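Long-range contact in thiazoline oxidase/subtilisin-like protease (Prochloron didemni, PDB 4AKS), which probably cleaves the C-terminal recognition sequence from patellamide precursor peptides and joins the freed C-terminal end to the N-terminus to close a macrocycle, using a subtilisin-like protease domain: residues Ile268-Glu273 and Ala295-Gly300. Sequence-based numbering, arbitrary orientation.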
loop_
_atom_site.group_PDB
_atom_site.type_symbol
_atom_site.label_atom_id
_atom_site.label_comp_id
_atom_site.label_asym_id
_atom_site.label_seq_id
_atom_site.Cartn_x
_atom_site.Cartn_y
_atom_site.Cartn_z
ATOM N N ILE A 268 -5.603 11.872 -5.583
ATOM C CA ILE A 268 -4.546 12.623 -4.965
ATOM C C ILE A 268 -3.227 12.066 -5.500
ATOM O O ILE A 268 -3.144 10.897 -5.856
ATOM C CB ILE A 268 -4.662 12.508 -3.424
ATOM C CG1 ILE A 268 -3.747 13.505 -2.718
ATOM C CG2 ILE A 268 -4.389 11.083 -2.930
ATOM C CD1 ILE A 268 -3.956 13.547 -1.213
ATOM N N LEU A 269 -2.208 12.908 -5.607
ATOM C CA LEU A 269 -0.897 12.454 -6.056
ATOM C C LEU A 269 0.018 12.320 -4.871
ATOM O O LEU A 269 -0.009 13.142 -3.960
ATOM C CB LEU A 269 -0.273 13.408 -7.064
ATOM C CG LEU A 269 -0.959 13.458 -8.421
ATOM C CD1 LEU A 269 -0.592 14.753 -9.162
ATOM C CD2 LEU A 269 -0.578 12.229 -9.239
ATOM N N ALA A 270 0.853 11.298 -4.907
ATOM C CA ALA A 270 1.866 11.072 -3.900
ATOM C C ALA A 270 3.136 10.543 -4.586
ATOM O O ALA A 270 3.079 10.104 -5.737
ATOM C CB ALA A 270 1.359 10.084 -2.860
ATOM N N PRO A 271 4.287 10.605 -3.900
ATOM C CA PRO A 271 5.523 10.092 -4.508
ATOM C C PRO A 271 5.361 8.643 -4.980
ATOM O O PRO A 271 4.921 7.780 -4.211
ATOM C CB PRO A 271 6.530 10.169 -3.364
ATOM C CG PRO A 271 6.018 11.267 -2.485
ATOM C CD PRO A 271 4.525 11.134 -2.543
ATOM N N GLY A 272 5.665 8.405 -6.248
ATOM C CA GLY A 272 5.581 7.072 -6.842
ATOM C C GLY A 272 6.803 6.678 -7.654
ATOM O O GLY A 272 6.776 5.687 -8.372
ATOM N N GLU A 273 7.880 7.449 -7.550
ATOM C CA GLU A 273 9.112 7.159 -8.273
ATOM C C GLU A 273 10.200 6.806 -7.267
ATOM O O GLU A 273 10.329 7.467 -6.246
ATOM C CB GLU A 273 9.529 8.374 -9.114
ATOM C CG GLU A 273 10.754 8.121 -9.984
ATOM C CD GLU A 273 11.075 9.232 -10.967
ATOM O OE1 GLU A 273 10.625 10.387 -10.780
ATOM O OE2 GLU A 273 11.837 8.937 -11.918
ATOM N N ALA A 295 0.242 4.570 -4.024
ATOM C CA ALA A 295 -0.903 4.179 -3.189
ATOM C C ALA A 295 -0.545 3.764 -1.759
ATOM O O ALA A 295 -1.192 4.207 -0.816
ATOM C CB ALA A 295 -1.729 3.094 -3.884
ATOM N N PRO A 296 0.484 2.924 -1.575
ATOM C CA PRO A 296 0.801 2.551 -0.192
ATOM C C PRO A 296 1.314 3.703 0.661
ATOM O O PRO A 296 1.130 3.687 1.878
ATOM C CB PRO A 296 1.880 1.458 -0.321
ATOM C CG PRO A 296 2.232 1.384 -1.756
ATOM C CD PRO A 296 1.222 2.128 -2.565
ATOM N N VAL A 297 1.930 4.700 0.035
ATOM C CA VAL A 297 2.361 5.875 0.786
ATOM C C VAL A 297 1.126 6.541 1.384
ATOM O O VAL A 297 1.136 6.893 2.553
ATOM C CB VAL A 297 3.206 6.844 -0.077
ATOM C CG1 VAL A 297 3.427 8.174 0.628
ATOM C CG2 VAL A 297 4.543 6.200 -0.453
ATOM N N MET A 298 0.062 6.690 0.589
ATOM C CA MET A 298 -1.190 7.281 1.072
ATOM C C MET A 298 -1.953 6.414 2.087
ATOM O O MET A 298 -2.629 6.945 2.978
ATOM C CB MET A 298 -2.104 7.651 -0.099
ATOM C CG MET A 298 -1.549 8.773 -0.970
ATOM S SD MET A 298 -1.050 10.230 -0.007
ATOM C CE MET A 298 -2.535 10.504 0.960
ATOM N N THR A 299 -1.861 5.097 1.950
ATOM C CA THR A 299 -2.427 4.208 2.957
ATOM C C THR A 299 -1.744 4.431 4.304
ATOM O O THR A 299 -2.407 4.551 5.327
ATOM C CB THR A 299 -2.318 2.745 2.535
ATOM O OG1 THR A 299 -3.210 2.530 1.445
ATOM C CG2 THR A 299 -2.650 1.757 3.704
ATOM N N GLY A 300 -0.419 4.515 4.298
ATOM C CA GLY A 300 0.322 4.752 5.538
ATOM C C GLY A 300 0.004 6.103 6.143
ATOM O O GLY A 300 -0.228 6.225 7.349
#
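Met298 and Ala270 form the centre of a contact made of apolar side chains between strand 268-271 and helix 295-300. Ala270 CB points at the helix and meets the bend of the thioether chain, lying 3.7 Å from Met298 CG and 3.7 Å from Met298 SD. The methionine is bent twice: CG stands anti to the carbonyl carbon (chi1 -66°), and the turns at chi2 and chi3 bring the terminal methyl to Ile268, where Met298 CE comes 4.0 Å from Ile268 CD1. The isoleucine also offers its other branch, with Ile268 CG2 4.2 Å from Met298 CG, and the two side chains cross at a slant. An alanine in place of Met298 would probably open a gap beneath the strand, leaving Ala270 and both branches of Ile268 without their main partner on the helix.

Val297 extends the packing toward the end of the strand with looser contacts. Its two methyls divide the work: Val297 CG1 is 4.5 Å from Ala270 CB and 4.5 Å from Pro271 CD, while Val297 CG2 lies in van der Waals contact 4.1 Å from Pro271 O. Val244 of strand 241-247 touches both Ile268 and Met298, continuing the hydrophobic layer to the next strand, and Ile35 touches both Pro271 and Val297.

The axes of strand 268-271 and helix segment 295-300 approach to 7.7 Å at 100°, so this part of helix 291-311 runs nearly crosswise to the last strand of the parallel sheet. This helix-on-sheet layer belongs to the subtilisin-like alpha/beta fold; here helix 291-311 carries Ser292, probably the nucleophile of a Ser-His-Asp triad, in its first turn.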